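Local structure of alpha-galactosidase 1 (Saccharomyces cerevisiae, 3LRK) at residues 60-65 with 104-109; 65-70 with 422-427. The protein hydrolyses terminal, non-reducing alpha-D-galactose residues from alpha-D-galactosides such as galactose oligosaccharides and galactomannans, working as a secreted, glycosylated homotetramer. The protein carries 1 engineered substitution. All coordinates share one frame; numbering follows the deposited sequence.

Contact 1: residues 60-65 with 104-109; sequences GLKDMG and HNNSFL. With NAG (2-acetamido-2-deoxy-beta-D-glucopyranose), chain D; NAG (2-acetamido-2-deoxy-beta-D-glucopyranose), chain C.
In the TIM barrel, the turn after helix 46-58 packs through Lys62 against Phe108 and its neighbours in the turn at the end of helix 96-105, just before strand 109-115. The hydrocarbon chain of the lysine lies over one face of the ring: Lys62 CD sits 3.6 Å from the centroid of the Phe108 ring and 15° off its normal, a CH-pi contact. Nearer the rim, Lys62 CG comes to 3.5 Å from Phe108 CE2. With CG anti to the backbone N the chain runs out across the ring, and the bend at chi3 (82°) turns the amine past it to the backbone. There Lys62 NZ gives a hydrogen bond of 2.8 Å to Asn106 O, approaching from above the carbonyl plane, 36° out of it. The amide oxygen of the same residue is also near, Asn106 OD1 lying 3.1 Å from Lys62 NZ, and Ser57 of helix 46-58 is a further hydrogen-bond partner of the amine. Replacing Lys62 by an alanine would probably leave the carbonyl of Asn106 without its charged donor and open a gap over the covered face of Phe108.

Asp63, next along, turns to sugar instead: NAG (chain C) N2 donates to Asp63 OD2 over 2.8 Å, nearly straight. On the partner segment Asn105 carries its own N-linked glycan, bonded from ND2 to C1 of NAG (chain D). Ser107, with positive phi, is the C-prime residue that lets the helix finish, Ser107 N being bonded to His104 O at 3.0 Å. A lysine amine binding a carbonyl just beyond the last helical turn thus accompanies a Schellman motif, at a helix-to-strand connection of the (beta/alpha)8 barrel.

Contact 2: residues 65-70 with 422-427; sequences GYKYII and NATEQS. With NAG (2-acetamido-2-deoxy-beta-D-glucopyranose), chain C; NAG (2-acetamido-2-deoxy-beta-D-glucopyranose), chain B.
Lys67 NZ and Thr424 OG1 meet at 3.3 Å in a weak hydrogen bond, the one polar link made directly between the two segments. The lysine stretches out fully beyond CG, which stands anti to the carbonyl carbon (chi1 -79°), and brings its end obliquely to the threonine, where Lys67 CE lies 3.6 Å from Thr424 OG1. The stronger partner of that oxygen is Asp63, whose carboxylate is hydrogen-bonded to it; a nearby acid of this kind probably also makes the surroundings of the lysine amine more favourable for its charge. The methyl branch of Thr424 faces carbohydrate, Thr424 CG2 lying 3.8 Å from O7 of NAG (chain B).

One step further out, Asn422 probably helps to hold the turn on which Thr424 sits. Asn422 OD1 accepts from the backbone N of Glu425 at 3.1 Å, closing an Asx motif, with the donor well above the carbonyl plane. The other end of the same amide is the glycosylation point, ND2 being joined to C1 of NAG (chain C). Glu425 CA in turn approaches O6 of NAG (chain C) to 3.7 Å.

The chain at 65-70 runs into strand 68-70, which lies between strands 32-35 and 109-115 of the parallel barrel sheet, whereas 422-427 belongs to the loop running from helix 403-410 to helix 428-433, with Ser427 as the N-cap of the latter.

How the contacts relate
Contact 1 is partly buried and contact 2 lies at the surface, yet their centres are only about 5 Å apart and they share Gly65, at the end of one segment and the start of the other. Both draw on the route from helix 46-58 into strand 68-70, but contact 1 joins it to the end of helix 96-105, about 40 residues on, while contact 2 joins it to a loop some 350 residues later. In each a lysine spans the gap, with aliphatic packing on an aromatic ring in the first and little beyond one weak polar link in the second. Asp63 connects them, Asp63 O lying 2.7 Å from Ala423 N, and both touch NAG (chain C).

Contact 1: residues 60-65 with 104-109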
loop_
_atom_site.group_PDB
_atom_site.type_symbol
_atom_site.label_atom_id
_atom_site.label_comp_id
_atom_site.label_asym_id
_atom_site.label_seq_id
_atom_site.Cartn_x
_atom_site.Cartn_y
_atom_site.Cartn_z
ATOM N N GLY A 60 30.436 7.815 -36.204
ATOM C CA GLY A 60 30.569 6.357 -36.186
ATOM C C GLY A 60 29.716 5.724 -35.098
ATOM O O GLY A 60 29.849 4.541 -34.810
ATOM N N LEU A 61 28.847 6.531 -34.488
ATOM C CA LEU A 61 27.955 6.054 -33.427
ATOM C C LEU A 61 26.799 5.227 -33.982
ATOM O O LEU A 61 26.383 4.241 -33.363
ATOM C CB LEU A 61 27.454 7.221 -32.573
ATOM C CG LEU A 61 28.507 7.836 -31.637
ATOM C CD1 LEU A 61 27.929 9.011 -30.875
ATOM C CD2 LEU A 61 29.080 6.791 -30.669
ATOM N N LYS A 62 26.307 5.612 -35.161
ATOM C CA LYS A 62 25.292 4.827 -35.875
ATOM C C LYS A 62 25.749 3.379 -36.072
ATOM O O LYS A 62 25.016 2.436 -35.756
ATOM C CB LYS A 62 24.953 5.464 -37.226
ATOM C CG LYS A 62 23.912 4.685 -38.055
ATOM C CD LYS A 62 23.801 5.234 -39.487
ATOM C CE LYS A 62 24.906 4.681 -40.394
ATOM N NZ LYS A 62 24.945 5.370 -41.714
ATOM N N ASP A 63 26.969 3.203 -36.577
ATOM C CA ASP A 63 27.468 1.858 -36.856
ATOM C C ASP A 63 27.924 1.091 -35.610
ATOM O O ASP A 63 28.326 -0.078 -35.709
ATOM C CB ASP A 63 28.547 1.887 -37.944
ATOM C CG ASP A 63 27.982 2.240 -39.307
ATOM O OD1 ASP A 63 27.111 1.498 -39.800
ATOM O OD2 ASP A 63 28.410 3.255 -39.895
ATOM N N MET A 64 27.844 1.734 -34.443
ATOM C CA MET A 64 28.014 1.033 -33.162
ATOM C C MET A 64 26.682 0.456 -32.672
ATOM O O MET A 64 26.647 -0.367 -31.756
ATOM C CB MET A 64 28.621 1.940 -32.088
ATOM C CG MET A 64 30.016 2.466 -32.410
ATOM S SD MET A 64 30.968 2.950 -30.956
ATOM C CE MET A 64 31.319 1.337 -30.246
ATOM N N GLY A 65 25.592 0.897 -33.292
ATOM C CA GLY A 65 24.277 0.356 -33.000
ATOM C C GLY A 65 23.262 1.419 -32.640
ATOM O O GLY A 65 22.077 1.115 -32.544
ATOM N N HIS A 104 16.067 6.452 -43.398
ATOM C CA HIS A 104 16.247 5.109 -43.949
ATOM C C HIS A 104 17.344 5.068 -45.019
ATOM O O HIS A 104 18.093 4.094 -45.112
ATOM C CB HIS A 104 14.924 4.573 -44.514
ATOM C CG HIS A 104 13.863 4.372 -43.469
ATOM N ND1 HIS A 104 12.515 4.423 -43.755
ATOM C CD2 HIS A 104 13.958 4.146 -42.137
ATOM C CE1 HIS A 104 11.824 4.218 -42.646
ATOM N NE2 HIS A 104 12.676 4.045 -41.651
ATOM N N ASN A 105 17.440 6.133 -45.808
ATOM C CA ASN A 105 18.487 6.245 -46.830
ATOM C C ASN A 105 19.901 6.380 -46.263
ATOM O O ASN A 105 20.880 6.200 -46.991
ATOM C CB ASN A 105 18.176 7.374 -47.816
ATOM C CG ASN A 105 17.054 7.013 -48.790
ATOM O OD1 ASN A 105 16.367 5.998 -48.621
ATOM N ND2 ASN A 105 16.855 7.866 -49.804
ATOM N N ASN A 106 20.012 6.689 -44.971
ATOM C CA ASN A 106 21.306 6.661 -44.281
ATOM C C ASN A 106 21.385 5.530 -43.245
ATOM O O ASN A 106 22.183 5.586 -42.307
ATOM C CB ASN A 106 21.623 8.026 -43.653
ATOM C CG ASN A 106 23.118 8.228 -43.376
ATOM O OD1 ASN A 106 23.975 7.459 -43.829
ATOM N ND2 ASN A 106 23.429 9.277 -42.625
ATOM N N SER A 107 20.566 4.500 -43.445
ATOM C CA SER A 107 20.562 3.279 -42.621
ATOM C C SER A 107 20.187 3.542 -41.161
ATOM O O SER A 107 20.646 2.841 -40.252
ATOM C CB SER A 107 21.901 2.530 -42.717
ATOM O OG SER A 107 22.157 2.135 -44.054
ATOM N N PHE A 108 19.369 4.569 -40.946
ATOM C CA PHE A 108 18.785 4.836 -39.636
ATOM C C PHE A 108 17.368 4.270 -39.559
ATOM O O PHE A 108 16.739 3.993 -40.583
ATOM C CB PHE A 108 18.725 6.343 -39.358
ATOM C CG PHE A 108 20.020 6.939 -38.866
ATOM C CD1 PHE A 108 20.746 7.814 -39.676
ATOM C CD2 PHE A 108 20.503 6.639 -37.600
ATOM C CE1 PHE A 108 21.942 8.377 -39.236
ATOM C CE2 PHE A 108 21.695 7.194 -37.141
ATOM C CZ PHE A 108 22.419 8.073 -37.965
ATOM N N LEU A 109 16.870 4.125 -38.333
ATOM C CA LEU A 109 15.469 3.836 -38.095
ATOM C C LEU A 109 14.816 5.063 -37.432
ATOM O O LEU A 109 15.488 5.810 -36.722
ATOM C CB LEU A 109 15.319 2.571 -37.236
ATOM C CG LEU A 109 15.758 1.271 -37.939
ATOM C CD1 LEU A 109 15.617 0.050 -36.994
ATOM C CD2 LEU A 109 14.951 1.054 -39.249
HETATM C C1 NAG D . 15.975 7.370 -50.843
HETATM C C2 NAG D . 15.464 8.585 -51.610
HETATM C C3 NAG D . 14.522 8.143 -52.732
HETATM C C4 NAG D . 15.170 7.074 -53.621
HETATM C C5 NAG D . 15.832 5.984 -52.779
HETATM C C6 NAG D . 16.720 5.087 -53.637
HETATM C C7 NAG D . 15.446 10.556 -50.142
HETATM C C8 NAG D . 14.593 11.545 -49.405
HETATM N N2 NAG D . 14.807 9.539 -50.729
HETATM O O3 NAG D . 14.148 9.255 -53.513
HETATM O O4 NAG D . 14.194 6.496 -54.473
HETATM O O5 NAG D . 16.653 6.527 -51.756
HETATM O O6 NAG D . 16.858 3.873 -52.933
HETATM O O7 NAG D . 16.669 10.697 -50.176
HETATM C C1 NAG C . 30.735 0.385 -41.037
HETATM C C2 NAG C . 30.975 1.720 -41.750
HETATM C C3 NAG C . 29.927 2.038 -42.822
HETATM C C4 NAG C . 29.459 0.847 -43.668
HETATM C C5 NAG C . 29.604 -0.515 -42.964
HETATM C C6 NAG C . 29.824 -1.607 -44.004
HETATM C C7 NAG C . 32.140 3.376 -40.402
HETATM C C8 NAG C . 32.013 4.698 -39.710
HETATM N N2 NAG C . 31.004 2.812 -40.799
HETATM O O3 NAG C . 30.439 3.036 -43.682
HETATM O O4 NAG C . 28.085 1.049 -43.969
HETATM O O5 NAG C . 30.682 -0.600 -42.041
HETATM O O6 NAG C . 29.403 -2.839 -43.471
HETATM O O7 NAG C . 33.243 2.863 -40.579
#

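Contact 2: residues 65-70 with 422-427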
loop_
_atom_site.group_PDB
_atom_site.type_symbol
_atom_site.label_atom_id
_atom_site.label_comp_id
_atom_site.label_asym_id
_atom_site.label_seq_id
_atom_site.Cartn_x
_atom_site.Cartn_y
_atom_site.Cartn_z
ATOM N N GLY A 65 25.592 0.897 -33.292
ATOM C CA GLY A 65 24.277 0.356 -33.000
ATOM C C GLY A 65 23.262 1.419 -32.640
ATOM O O GLY A 65 22.077 1.115 -32.544
ATOM N N TYR A 66 23.719 2.659 -32.449
ATOM C CA TYR A 66 22.822 3.787 -32.124
ATOM C C TYR A 66 22.020 4.214 -33.356
ATOM O O TYR A 66 22.325 5.224 -34.011
ATOM C CB TYR A 66 23.596 4.983 -31.568
ATOM C CG TYR A 66 24.323 4.761 -30.253
ATOM C CD1 TYR A 66 23.659 4.883 -29.021
ATOM C CD2 TYR A 66 25.687 4.463 -30.233
ATOM C CE1 TYR A 66 24.353 4.702 -27.797
ATOM C CE2 TYR A 66 26.378 4.276 -29.023
ATOM C CZ TYR A 66 25.710 4.398 -27.817
ATOM O OH TYR A 66 26.413 4.228 -26.640
ATOM N N LYS A 67 20.982 3.445 -33.658
ATOM C CA LYS A 67 20.317 3.532 -34.962
ATOM C C LYS A 67 18.910 4.113 -34.968
ATOM O O LYS A 67 18.410 4.500 -36.025
ATOM C CB LYS A 67 20.344 2.167 -35.663
ATOM C CG LYS A 67 21.705 1.895 -36.315
ATOM C CD LYS A 67 21.770 0.550 -37.005
ATOM C CE LYS A 67 23.108 0.379 -37.693
ATOM N NZ LYS A 67 23.125 -0.871 -38.527
ATOM N N TYR A 68 18.275 4.159 -33.800
ATOM C CA TYR A 68 16.957 4.781 -33.677
ATOM C C TYR A 68 17.096 6.283 -33.426
ATOM O O TYR A 68 17.658 6.701 -32.408
ATOM C CB TYR A 68 16.131 4.119 -32.561
ATOM C CG TYR A 68 15.588 2.762 -32.925
ATOM C CD1 TYR A 68 14.497 2.635 -33.784
ATOM C CD2 TYR A 68 16.153 1.601 -32.400
ATOM C CE1 TYR A 68 13.988 1.377 -34.121
ATOM C CE2 TYR A 68 15.655 0.341 -32.732
ATOM C CZ TYR A 68 14.573 0.239 -33.586
ATOM O OH TYR A 68 14.084 -0.999 -33.914
ATOM N N ILE A 69 16.630 7.073 -34.389
ATOM C CA ILE A 69 16.512 8.528 -34.252
ATOM C C ILE A 69 15.086 8.820 -33.803
ATOM O O ILE A 69 14.126 8.729 -34.600
ATOM C CB ILE A 69 16.829 9.265 -35.596
ATOM C CG1 ILE A 69 18.245 8.918 -36.090
ATOM C CG2 ILE A 69 16.631 10.789 -35.450
ATOM C CD1 ILE A 69 19.384 9.264 -35.086
ATOM N N ILE A 70 14.945 9.137 -32.519
ATOM C CA ILE A 70 13.622 9.234 -31.906
ATOM C C ILE A 70 13.199 10.683 -31.690
ATOM O O ILE A 70 13.736 11.383 -30.832
ATOM C CB ILE A 70 13.530 8.458 -30.564
ATOM C CG1 ILE A 70 14.026 7.016 -30.721
ATOM C CG2 ILE A 70 12.088 8.488 -30.028
ATOM C CD1 ILE A 70 14.535 6.395 -29.404
ATOM N N ASN A 422 33.022 -1.127 -35.536
ATOM C CA ASN A 422 31.924 -1.103 -36.507
ATOM C C ASN A 422 31.077 -2.371 -36.361
ATOM O O ASN A 422 31.422 -3.433 -36.884
ATOM C CB ASN A 422 32.462 -0.921 -37.943
ATOM C CG ASN A 422 31.367 -0.571 -38.964
ATOM O OD1 ASN A 422 30.195 -0.892 -38.774
ATOM N ND2 ASN A 422 31.770 0.092 -40.062
ATOM N N ALA A 423 29.974 -2.247 -35.621
ATOM C CA ALA A 423 29.073 -3.370 -35.355
ATOM C C ALA A 423 28.234 -3.744 -36.579
ATOM O O ALA A 423 27.771 -4.882 -36.697
ATOM C CB ALA A 423 28.166 -3.062 -34.155
ATOM N N THR A 424 28.033 -2.786 -37.481
ATOM C CA THR A 424 27.327 -3.055 -38.738
ATOM C C THR A 424 28.156 -4.009 -39.600
ATOM O O THR A 424 27.617 -4.905 -40.248
ATOM C CB THR A 424 27.046 -1.758 -39.533
ATOM O OG1 THR A 424 26.395 -0.799 -38.691
ATOM C CG2 THR A 424 26.159 -2.036 -40.740
ATOM N N GLU A 425 29.471 -3.812 -39.583
ATOM C CA GLU A 425 30.407 -4.621 -40.362
ATOM C C GLU A 425 30.557 -6.002 -39.727
ATOM O O GLU A 425 30.561 -7.024 -40.422
ATOM C CB GLU A 425 31.755 -3.899 -40.444
ATOM C CG GLU A 425 32.759 -4.505 -41.417
ATOM C CD GLU A 425 34.040 -3.686 -41.526
ATOM O OE1 GLU A 425 34.304 -2.844 -40.637
ATOM O OE2 GLU A 425 34.792 -3.892 -42.506
ATOM N N GLN A 426 30.661 -6.019 -38.400
ATOM C CA GLN A 426 30.822 -7.250 -37.631
ATOM C C GLN A 426 30.073 -7.124 -36.308
ATOM O O GLN A 426 30.488 -6.366 -35.418
ATOM C CB GLN A 426 32.305 -7.514 -37.378
ATOM C CG GLN A 426 32.621 -8.835 -36.701
ATOM C CD GLN A 426 34.056 -8.887 -36.222
ATOM O OE1 GLN A 426 34.422 -8.232 -35.240
ATOM N NE2 GLN A 426 34.884 -9.657 -36.920
ATOM N N SER A 427 28.979 -7.875 -36.188
ATOM C CA SER A 427 28.116 -7.848 -35.002
ATOM C C SER A 427 28.892 -8.085 -33.706
ATOM O O SER A 427 29.996 -8.650 -33.711
ATOM C CB SER A 427 27.004 -8.891 -35.135
ATOM O OG SER A 427 27.535 -10.203 -35.040
HETATM C C1 NAG C . 30.735 0.385 -41.037
HETATM C C2 NAG C . 30.975 1.720 -41.750
HETATM C C3 NAG C . 29.927 2.038 -42.822
HETATM C C4 NAG C . 29.459 0.847 -43.668
HETATM C C5 NAG C . 29.604 -0.515 -42.964
HETATM C C6 NAG C . 29.824 -1.607 -44.004
HETATM C C7 NAG C . 32.140 3.376 -40.402
HETATM C C8 NAG C . 32.013 4.698 -39.710
HETATM N N2 NAG C . 31.004 2.812 -40.799
HETATM O O3 NAG C . 30.439 3.036 -43.682
HETATM O O4 NAG C . 28.085 1.049 -43.969
HETATM O O5 NAG C . 30.682 -0.600 -42.041
HETATM O O6 NAG C . 29.403 -2.839 -43.471
HETATM O O7 NAG C . 33.243 2.863 -40.579
HETATM C C1 NAG B . 27.802 1.239 -45.379
HETATM C C2 NAG B . 26.332 0.857 -45.624
HETATM C C3 NAG B . 25.846 1.243 -47.026
HETATM C C4 NAG B . 26.204 2.698 -47.329
HETATM C C5 NAG B . 27.717 2.890 -47.154
HETATM C C6 NAG B . 28.170 4.315 -47.481
HETATM C C7 NAG B . 25.241 -1.029 -44.481
HETATM C C8 NAG B . 25.074 -2.520 -44.436
HETATM N N2 NAG B . 26.118 -0.562 -45.379
HETATM O O3 NAG B . 24.449 1.067 -47.129
HETATM O O4 NAG B . 25.757 3.072 -48.619
HETATM O O5 NAG B . 28.082 2.565 -45.817
HETATM O O6 NAG B . 27.548 5.256 -46.626
HETATM O O7 NAG B . 24.584 -0.316 -43.711
#